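Local coordinates for carbon monoxide dehydrogenase (Thermococcus sp. AM4, PDB 6T7J), which probably catalyses the reversible oxidation of carbon monoxide to carbon dioxide at a buried metal cluster, passing the electrons on through iron-sulfur clusters, at residues I240-P245 and N270-T275. Numbering follows the deposited sequence.
Sequences ILFGTP and NPILST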
loop_
_atom_site.group_PDB
_atom_site.type_symbol
_atom_site.label_atom_id
_atom_site.label_comp_id
_atom_site.label_asym_id
_atom_site.label_seq_id
_atom_site.Cartn_x
_atom_site.Cartn_y
_atom_site.Cartn_z
ATOM N N ILE A 240 -28.275 -5.064 4.736
ATOM C CA ILE A 240 -28.793 -6.323 5.264
ATOM C C ILE A 240 -28.854 -6.286 6.787
ATOM O O ILE A 240 -29.798 -6.801 7.399
ATOM C CB ILE A 240 -27.938 -7.501 4.755
ATOM C CG1 ILE A 240 -28.224 -7.768 3.276
ATOM C CG2 ILE A 240 -28.182 -8.758 5.585
ATOM C CD1 ILE A 240 -27.116 -8.510 2.566
ATOM N N LEU A 241 -27.862 -5.656 7.422
ATOM C CA LEU A 241 -27.785 -5.666 8.879
ATOM C C LEU A 241 -28.672 -4.599 9.512
ATOM O O LEU A 241 -29.319 -4.860 10.532
ATOM C CB LEU A 241 -26.334 -5.478 9.329
ATOM C CG LEU A 241 -25.428 -6.715 9.359
ATOM C CD1 LEU A 241 -23.961 -6.308 9.306
ATOM C CD2 LEU A 241 -25.702 -7.564 10.593
ATOM N N PHE A 242 -28.719 -3.396 8.935
ATOM C CA PHE A 242 -29.398 -2.267 9.563
ATOM C C PHE A 242 -30.576 -1.740 8.754
ATOM O O PHE A 242 -31.169 -0.724 9.138
ATOM C CB PHE A 242 -28.407 -1.127 9.821
ATOM C CG PHE A 242 -27.173 -1.555 10.552
ATOM C CD1 PHE A 242 -27.255 -2.069 11.836
ATOM C CD2 PHE A 242 -25.930 -1.449 9.954
ATOM C CE1 PHE A 242 -26.120 -2.466 12.511
ATOM C CE2 PHE A 242 -24.794 -1.845 10.623
ATOM C CZ PHE A 242 -24.888 -2.356 11.904
ATOM N N GLY A 243 -30.932 -2.390 7.649
ATOM C CA GLY A 243 -32.078 -1.961 6.870
ATOM C C GLY A 243 -31.703 -1.171 5.634
ATOM O O GLY A 243 -30.801 -0.329 5.675
ATOM N N THR A 244 -32.383 -1.445 4.527
ATOM C CA THR A 244 -32.174 -0.666 3.311
ATOM C C THR A 244 -32.811 0.710 3.476
ATOM O O THR A 244 -33.985 0.801 3.858
ATOM C CB THR A 244 -32.768 -1.383 2.100
ATOM O OG1 THR A 244 -32.159 -2.674 1.961
ATOM C CG2 THR A 244 -32.527 -0.578 0.832
ATOM N N PRO A 245 -32.079 1.793 3.219
ATOM C CA PRO A 245 -32.641 3.131 3.434
ATOM C C PRO A 245 -33.890 3.377 2.596
ATOM O O PRO A 245 -33.972 2.984 1.429
ATOM C CB PRO A 245 -31.497 4.064 3.025
ATOM C CG PRO A 245 -30.261 3.252 3.241
ATOM C CD PRO A 245 -30.645 1.840 2.889
ATOM N N ASN A 270 -17.783 3.759 9.870
ATOM C CA ASN A 270 -18.402 2.447 10.031
ATOM C C ASN A 270 -19.655 2.551 10.891
ATOM O O ASN A 270 -19.563 2.982 12.048
ATOM C CB ASN A 270 -17.429 1.460 10.651
ATOM C CG ASN A 270 -17.728 0.032 10.251
ATOM O OD1 ASN A 270 -18.888 -0.349 10.124
ATOM N ND2 ASN A 270 -16.687 -0.762 10.033
ATOM N N PRO A 271 -20.830 2.158 10.384
ATOM C CA PRO A 271 -22.061 2.276 11.178
ATOM C C PRO A 271 -22.235 1.205 12.242
ATOM O O PRO A 271 -23.163 1.326 13.056
ATOM C CB PRO A 271 -23.164 2.169 10.117
ATOM C CG PRO A 271 -22.563 1.320 9.052
ATOM C CD PRO A 271 -21.097 1.679 9.015
ATOM N N ILE A 272 -21.381 0.172 12.265
ATOM C CA ILE A 272 -21.456 -0.850 13.311
ATOM C C ILE A 272 -21.433 -0.194 14.683
ATOM O O ILE A 272 -22.093 -0.653 15.625
ATOM C CB ILE A 272 -20.305 -1.868 13.165
ATOM C CG1 ILE A 272 -20.215 -2.453 11.750
ATOM C CG2 ILE A 272 -20.440 -2.990 14.188
ATOM C CD1 ILE A 272 -21.527 -2.683 11.050
ATOM N N LEU A 273 -20.680 0.896 14.813
ATOM C CA LEU A 273 -20.567 1.647 16.055
ATOM C C LEU A 273 -21.648 2.717 16.181
ATOM O O LEU A 273 -22.274 2.851 17.239
ATOM C CB LEU A 273 -19.178 2.287 16.141
ATOM C CG LEU A 273 -19.006 3.429 17.143
ATOM C CD1 LEU A 273 -18.870 2.873 18.551
ATOM C CD2 LEU A 273 -17.804 4.289 16.778
ATOM N N SER A 274 -21.883 3.476 15.106
ATOM C CA SER A 274 -22.734 4.657 15.204
ATOM C C SER A 274 -24.202 4.287 15.380
ATOM O O SER A 274 -24.932 4.979 16.096
ATOM C CB SER A 274 -22.548 5.544 13.973
ATOM O OG SER A 274 -23.006 4.896 12.799
ATOM N N THR A 275 -24.662 3.210 14.734
ATOM C CA THR A 275 -26.048 2.794 14.935
ATOM C C THR A 275 -26.297 2.420 16.391
ATOM O O THR A 275 -27.306 2.826 16.985
ATOM C CB THR A 275 -26.396 1.622 14.016
ATOM O OG1 THR A 275 -25.475 0.546 14.234
ATOM C CG2 THR A 275 -26.335 2.051 12.557
#
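With CG beside its backbone N and anti to its carbonyl carbon (chi1 -51°), Phe-242 carries its ring from the last turn of helix 212-242 onto the first turn of helix 271-281, where Thr-275 (chi1 56°), with CG2 anti to its own carbonyl carbon and OG1 between N and that carbon, brings both branches over the ring. Here the end of a long helix packs on a Rossmann-like domain with a six-stranded parallel sheet, just where strand 261-268 passes into its helix, the side chain of Pro-271 lying about 10 Å from the bound broken Fe4S4 cluster. Thr-275 CG2 makes a CH-pi contact 4.2 Å from the Phe-242 ring centroid and only 11° off the normal; CB of Leu-241 covers the opposite face. The far edge meets Ile-272, whose CD1 lies in the ring plane 3.4 Å from Phe-242 CE2, while CG of Pro-271 approaches the same carbon obliquely. Replacing the phenylalanine by an alanine would probably open a gap between the two helix ends and strip Thr-275 CG2 and Ile-272 CD1 of their shared partner. At the start of helix 271-281, Asn-270 is the N-cap, its OD1 accepting a weak bond from Ile-272 N, and Asn-270 ND2 is hydrogen-bonded to Tyr-341 OH. Thr-275 OG1 also lies over the ring, 3.5 Å from Phe-242 CE1, yet the hydroxyl donates to Pro-271 O at 2.7 Å, reaching that carbonyl from the face opposite Thr-275 N.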